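Local coordinates for Ras-related protein Rab-21 (Homo sapiens, PDB 1Z08) that is a small Ras-like G protein of the Rab family, with a P-loop fold that holds phosphoaminophosphonic acid-guanylate ester and a magnesium ion, at residues Y5-V9 / L163-I168; R25-F31 / A150-I156. The protein carries 1 engineered substitution. One frame throughout, in Å; residues are numbered along the deposited sequence.

Contact 1 (Y5-V9 / L163-I168); sequences YSFKV and LCKRMI
Ile-168 and Met-167, on the last turn of helix 156-168, each lay a methylene on the face of an aromatic ring from strand 5-12. The Tyr-5 ring takes CG1 of Ile-168 almost exactly over its centre, 3.8 Å from CG1 to the ring centroid and 1° off the normal, a CH-pi contact. The other Ile-168 branch, CG2, lies 3.5 Å from Tyr-5 OH, so the side chain spans the ring from its middle to its hydroxyl end, the two side chains crossing at about a right angle. The same CG1 also meets the edge of the Phe-7 ring, 3.8 Å from CE1, which wedges Ile-168 between the two aromatics. Phe-7 turns a face to Met-167, whose CB stands 3.8 Å from the ring centroid. From there the methionine runs back along the phenylalanine in the opposite direction: CG is anti to the carbonyl carbon, and a bend about CG-SD (chi3 -57°) brings CE to 3.7 Å from Phe-7 CB. Its sulfur sits obliquely to the ring in a Met-aromatic contact. Met-167 CE reaches on to Val-9 CG2 at 3.8 Å. Val-9 and Leu-163 meet tip to tip, CG1 of the valine 3.8 Å from CD2 of the leucine. Side chains meet here by CH-pi, Met-aromatic and van der Waals contacts, without a hydrogen bond between the segments. The helix segment crosses the strand at 114°, with 10.0 Å between axes; Cys-164 and Phe-7 extend the packing over strand 54-61, whereas Leu-163 and Met-167 continue it onto strand 113-119, and Ile-83 of strand 81-87 touches Val-9 and Leu-163.

Contact 2 (R25-F31 / A150-I156); sequences RYCENKF and AKQNKGI. With GNP (phosphoaminophosphonic acid-guanylate ester), chain F.
Two bends in the Arg-25 side chain, at chi2 (65°) and chi3 (83°), turn its guanidinium toward the backbone of Ala-150 and Lys-151, while Phe-31, with CG anti to the backbone N (chi1 177°), lays its ring over Lys-151. Arg-25 NE gives a nearly straight bond of 2.8 Å to Ala-150 O, which lies in the guanidinium plane. Arg-25 NH2 adds weak bonds to Ala-150 O and, at 2.9 Å, to Lys-151 O, so two successive carbonyls lie along one edge of the group. Arg-25 NH1 donates to Asn-29 OD1 at 3.1 Å, standing above the plane of that amide; with all three guanidinium nitrogens bonded, rotation of the group is probably restricted. Asn-153 CB covers a guanidinium face, and a water joins Asn-29 OD1 to Asn-153 ND2. Below the polar end, Arg-25 CG rests 3.7 Å from Ile-156 CD1, and Tyr-26 CB meets the other branch, Ile-156 CG2. The Phe-31 ring has Lys-151 CA 3.6 Å from its centroid, a CH-pi contact over the face; the lysine chain then runs on past CE2, and its NZ forms a salt bridge with Asp-33. The nucleotide adjoins both segments: Phe-31 CZ is 3.2 Å from GNP O2', while the amides of Ala-150 (weakly) and Lys-151 (3.2 Å from its N) donate to GNP O6. Asn-153 and Lys-154 form a G1 beta bulge with Ser-149. Ser-149, Ala-150 and Lys-151 make up the SAK guanine-recognition motif of Ras-like G proteins, here tied through Arg-25 to the end of the helix that follows the P-loop.

How the contacts relate
Strand 5-12 and helix 19-28 follow each other in the chain, and helix 156-168 begins at the end of segment 150-156 and ends in contact 1. The same two regions of sequence are thus joined twice, contact 2 nested inside the loop closed by contact 1. Their centres are 20 Å apart and their nearest atoms about 6 Å, without touching. Only contact 2 reaches the nucleotide: it supplies Phe-31, Ala-150 and Lys-151 to the pocket, with the Phe-31 side chain about 11 Å from the magnesium ion. Contact 1 packs the C-terminal end of helix 156-168 on strand 5-12, whose Val-9 side chain is about 14 Å from the nucleotide.

Contact 1 (Y5-V9 / L163-I168)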
# COMPACT_ATOMS: atom_id res chain seq x y z
N TYR A 5 -7.33 17.00 8.73
CA TYR A 5 -6.72 16.42 7.53
C TYR A 5 -7.64 15.43 6.82
O TYR A 5 -8.33 14.63 7.46
CB TYR A 5 -5.38 15.76 7.85
CG TYR A 5 -4.33 16.70 8.38
CD1 TYR A 5 -4.09 16.82 9.75
CD2 TYR A 5 -3.56 17.49 7.51
CE1 TYR A 5 -3.13 17.69 10.25
CE2 TYR A 5 -2.60 18.36 8.00
CZ TYR A 5 -2.38 18.46 9.36
OH TYR A 5 -1.43 19.32 9.85
N SER A 6 -7.63 15.49 5.49
CA SER A 6 -8.38 14.55 4.66
C SER A 6 -7.48 14.09 3.52
O SER A 6 -7.06 14.90 2.69
CB SER A 6 -9.66 15.21 4.14
OG SER A 6 -10.55 14.25 3.60
N PHE A 7 -7.19 12.80 3.48
CA PHE A 7 -6.27 12.25 2.49
C PHE A 7 -6.88 11.11 1.68
O PHE A 7 -7.64 10.30 2.21
CB PHE A 7 -4.98 11.75 3.16
CG PHE A 7 -4.20 12.81 3.89
CD1 PHE A 7 -3.92 12.67 5.24
CD2 PHE A 7 -3.73 13.94 3.22
CE1 PHE A 7 -3.19 13.64 5.93
CE2 PHE A 7 -3.01 14.93 3.89
CZ PHE A 7 -2.73 14.77 5.25
N LYS A 8 -6.52 11.06 0.40
CA LYS A 8 -6.90 9.95 -0.48
C LYS A 8 -5.70 9.03 -0.69
O LYS A 8 -4.62 9.48 -1.10
CB LYS A 8 -7.42 10.46 -1.82
CG LYS A 8 -7.71 9.36 -2.84
CD LYS A 8 -8.34 9.90 -4.10
CE LYS A 8 -8.59 8.79 -5.10
NZ LYS A 8 -9.30 9.28 -6.32
N VAL A 9 -5.89 7.75 -0.41
CA VAL A 9 -4.84 6.74 -0.53
C VAL A 9 -5.34 5.61 -1.44
O VAL A 9 -6.46 5.13 -1.29
CB VAL A 9 -4.42 6.20 0.87
CG1 VAL A 9 -3.48 5.02 0.75
CG2 VAL A 9 -3.78 7.31 1.70
N LEU A 163 2.43 6.67 6.72
CA LEU A 163 1.95 7.31 5.50
C LEU A 163 1.23 8.62 5.81
O LEU A 163 1.45 9.63 5.14
CB LEU A 163 1.07 6.36 4.67
CG LEU A 163 0.44 6.84 3.35
CD1 LEU A 163 1.45 7.38 2.36
CD2 LEU A 163 -0.36 5.72 2.72
N CYS A 164 0.39 8.59 6.84
CA CYS A 164 -0.33 9.78 7.30
C CYS A 164 0.62 10.89 7.77
O CYS A 164 0.42 12.05 7.44
CB CYS A 164 -1.31 9.41 8.42
SG CYS A 164 -2.78 8.53 7.87
N LYS A 165 1.64 10.51 8.53
CA LYS A 165 2.66 11.45 9.00
C LYS A 165 3.37 12.12 7.83
O LYS A 165 3.59 13.33 7.84
CB LYS A 165 3.70 10.74 9.88
CG LYS A 165 3.21 10.37 11.26
CD LYS A 165 4.35 9.73 12.04
CE LYS A 165 3.87 9.09 13.33
NZ LYS A 165 4.99 8.37 14.00
N ARG A 166 3.73 11.32 6.83
CA ARG A 166 4.42 11.81 5.64
C ARG A 166 3.52 12.71 4.78
O ARG A 166 3.99 13.68 4.19
CB ARG A 166 4.97 10.65 4.81
CG ARG A 166 6.09 9.86 5.47
CD ARG A 166 6.33 8.53 4.75
NE ARG A 166 6.68 8.73 3.35
CZ ARG A 166 6.44 7.86 2.37
NH1 ARG A 166 5.82 6.72 2.62
NH2 ARG A 166 6.81 8.16 1.12
N MET A 167 2.23 12.38 4.72
CA MET A 167 1.26 13.20 3.97
C MET A 167 0.96 14.53 4.67
O MET A 167 0.69 15.54 4.01
CB MET A 167 -0.03 12.43 3.69
CG MET A 167 0.14 11.30 2.68
SD MET A 167 -1.38 10.40 2.28
CE MET A 167 -1.90 9.83 3.90
N ILE A 168 0.99 14.53 6.01
CA ILE A 168 0.86 15.75 6.80
C ILE A 168 2.07 16.66 6.58
O ILE A 168 1.93 17.88 6.51
CB ILE A 168 0.66 15.44 8.31
CG1 ILE A 168 -0.72 14.81 8.57
CG2 ILE A 168 0.84 16.70 9.18
CD1 ILE A 168 -0.86 14.15 9.93

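Contact 2 (R25-F31 / A150-I156)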
# COMPACT_ATOMS: atom_id res chain seq x y z
N ARG A 25 -8.04 -6.04 7.11
CA ARG A 25 -7.39 -6.18 8.41
C ARG A 25 -7.34 -4.84 9.15
O ARG A 25 -7.63 -4.77 10.34
CB ARG A 25 -5.98 -6.78 8.28
CG ARG A 25 -5.20 -6.87 9.59
CD ARG A 25 -5.84 -7.83 10.58
NE ARG A 25 -5.46 -9.22 10.33
CZ ARG A 25 -5.99 -10.27 10.95
NH1 ARG A 25 -6.94 -10.10 11.87
NH2 ARG A 25 -5.58 -11.49 10.65
N TYR A 26 -6.97 -3.78 8.43
CA TYR A 26 -6.85 -2.44 9.03
C TYR A 26 -8.20 -1.86 9.47
O TYR A 26 -8.30 -1.24 10.53
CB TYR A 26 -6.15 -1.49 8.05
CG TYR A 26 -5.76 -0.14 8.64
CD1 TYR A 26 -4.98 -0.06 9.80
CD2 TYR A 26 -6.14 1.04 8.01
CE1 TYR A 26 -4.62 1.18 10.33
CE2 TYR A 26 -5.78 2.28 8.53
CZ TYR A 26 -5.02 2.35 9.69
OH TYR A 26 -4.66 3.58 10.20
N CYS A 27 -9.24 -2.09 8.66
CA CYS A 27 -10.55 -1.47 8.89
C CYS A 27 -11.50 -2.30 9.75
O CYS A 27 -12.28 -1.73 10.53
CB CYS A 27 -11.23 -1.14 7.55
SG CYS A 27 -10.42 0.15 6.59
N GLU A 28 -11.44 -3.62 9.62
CA GLU A 28 -12.39 -4.51 10.31
C GLU A 28 -11.73 -5.56 11.19
O GLU A 28 -12.43 -6.34 11.86
CB GLU A 28 -13.32 -5.19 9.29
CG GLU A 28 -14.18 -4.24 8.45
CD GLU A 28 -15.21 -3.46 9.26
OE1 GLU A 28 -15.66 -3.96 10.32
OE2 GLU A 28 -15.59 -2.35 8.83
N ASN A 29 -10.40 -5.59 11.20
CA ASN A 29 -9.62 -6.61 11.90
C ASN A 29 -10.07 -8.04 11.56
O ASN A 29 -10.27 -8.88 12.45
CB ASN A 29 -9.59 -6.36 13.42
CG ASN A 29 -8.59 -7.25 14.14
OD1 ASN A 29 -7.53 -7.58 13.61
ND2 ASN A 29 -8.94 -7.65 15.36
N LYS A 30 -10.25 -8.30 10.27
CA LYS A 30 -10.61 -9.63 9.79
C LYS A 30 -9.65 -10.04 8.67
O LYS A 30 -9.04 -9.19 8.02
CB LYS A 30 -12.07 -9.66 9.30
CG LYS A 30 -13.11 -9.37 10.38
CD LYS A 30 -14.52 -9.63 9.86
CE LYS A 30 -15.58 -9.46 10.95
NZ LYS A 30 -15.92 -8.03 11.20
N PHE A 31 -9.52 -11.35 8.46
CA PHE A 31 -8.68 -11.90 7.39
C PHE A 31 -9.28 -13.19 6.84
O PHE A 31 -9.85 -13.99 7.59
CB PHE A 31 -7.24 -12.16 7.88
CG PHE A 31 -6.34 -12.80 6.85
CD1 PHE A 31 -5.69 -12.03 5.89
CD2 PHE A 31 -6.16 -14.19 6.83
CE1 PHE A 31 -4.87 -12.63 4.93
CE2 PHE A 31 -5.33 -14.79 5.87
CZ PHE A 31 -4.69 -14.01 4.92
N ALA A 150 -0.83 -9.20 6.42
CA ALA A 150 -2.26 -9.06 6.68
C ALA A 150 -2.78 -10.24 7.50
O ALA A 150 -3.66 -10.07 8.35
CB ALA A 150 -3.03 -8.92 5.37
N LYS A 151 -2.22 -11.42 7.26
CA LYS A 151 -2.62 -12.65 7.96
C LYS A 151 -2.31 -12.61 9.46
O LYS A 151 -3.14 -13.01 10.28
CB LYS A 151 -1.98 -13.88 7.31
CG LYS A 151 -2.40 -15.22 7.92
CD LYS A 151 -2.13 -16.39 7.00
CE LYS A 151 -2.72 -17.67 7.57
NZ LYS A 151 -2.92 -18.72 6.53
N GLN A 152 -1.13 -12.10 9.82
CA GLN A 152 -0.71 -12.02 11.22
C GLN A 152 -0.89 -10.63 11.84
O GLN A 152 -0.55 -10.41 13.01
CB GLN A 152 0.75 -12.48 11.38
CG GLN A 152 0.99 -13.93 11.00
CD GLN A 152 2.41 -14.39 11.25
OE1 GLN A 152 3.36 -13.61 11.14
NE2 GLN A 152 2.58 -15.66 11.57
N ASN A 153 -1.46 -9.71 11.07
CA ASN A 153 -1.61 -8.30 11.47
C ASN A 153 -0.28 -7.69 11.94
O ASN A 153 -0.17 -7.21 13.08
CB ASN A 153 -2.72 -8.13 12.52
CG ASN A 153 -3.12 -6.67 12.72
OD1 ASN A 153 -2.82 -5.81 11.90
ND2 ASN A 153 -3.81 -6.40 13.82
N LYS A 154 0.72 -7.71 11.07
CA LYS A 154 2.03 -7.14 11.36
C LYS A 154 2.35 -6.00 10.41
O LYS A 154 2.21 -6.14 9.20
CB LYS A 154 3.11 -8.21 11.27
CG LYS A 154 3.05 -9.27 12.37
CD LYS A 154 4.07 -10.36 12.12
CE LYS A 154 4.17 -11.29 13.32
NZ LYS A 154 5.11 -12.42 13.03
N GLY A 155 2.77 -4.87 10.97
CA GLY A 155 3.24 -3.72 10.18
C GLY A 155 2.17 -2.84 9.53
O GLY A 155 2.51 -1.83 8.91
N ILE A 156 0.90 -3.22 9.66
CA ILE A 156 -0.19 -2.49 8.99
C ILE A 156 -0.53 -1.17 9.68
O ILE A 156 -0.70 -0.14 9.02
CB ILE A 156 -1.44 -3.38 8.80
CG1 ILE A 156 -1.09 -4.59 7.93
CG2 ILE A 156 -2.57 -2.58 8.15
CD1 ILE A 156 -2.15 -5.66 7.91
PG GNP F . -7.36 -8.81 -6.21
O1G GNP F . -7.64 -9.86 -7.26
O2G GNP F . -8.56 -8.35 -5.43
O3G GNP F . -6.62 -7.73 -6.95
N3B GNP F . -6.33 -9.43 -5.13
PB GNP F . -5.84 -8.80 -3.75
O1B GNP F . -4.57 -8.07 -3.91
O2B GNP F . -6.96 -8.03 -3.15
O3A GNP F . -5.50 -9.96 -2.80
PA GNP F . -6.33 -10.56 -1.65
O1A GNP F . -6.31 -9.64 -0.49
O2A GNP F . -7.66 -11.04 -2.10
O5' GNP F . -5.50 -11.82 -1.20
C5' GNP F . -5.08 -12.78 -2.18
C4' GNP F . -4.58 -14.03 -1.48
O4' GNP F . -3.40 -13.72 -0.69
C3' GNP F . -5.57 -14.68 -0.53
O3' GNP F . -5.43 -16.09 -0.63
C2' GNP F . -5.14 -14.13 0.83
O2' GNP F . -5.51 -14.93 1.94
C1' GNP F . -3.62 -14.11 0.66
N9 GNP F . -2.95 -13.17 1.55
C8 GNP F . -3.15 -11.82 1.66
N7 GNP F . -2.40 -11.25 2.56
C5 GNP F . -1.64 -12.29 3.08
C6 GNP F . -0.64 -12.30 4.09
O6 GNP F . -0.21 -11.34 4.74
N1 GNP F . -0.11 -13.58 4.31
C2 GNP F . -0.52 -14.71 3.64
N2 GNP F . 0.09 -15.86 3.98
N3 GNP F . -1.45 -14.72 2.70
C4 GNP F . -1.97 -13.48 2.47
O HOH W 1 -5.41 -8.86 14.74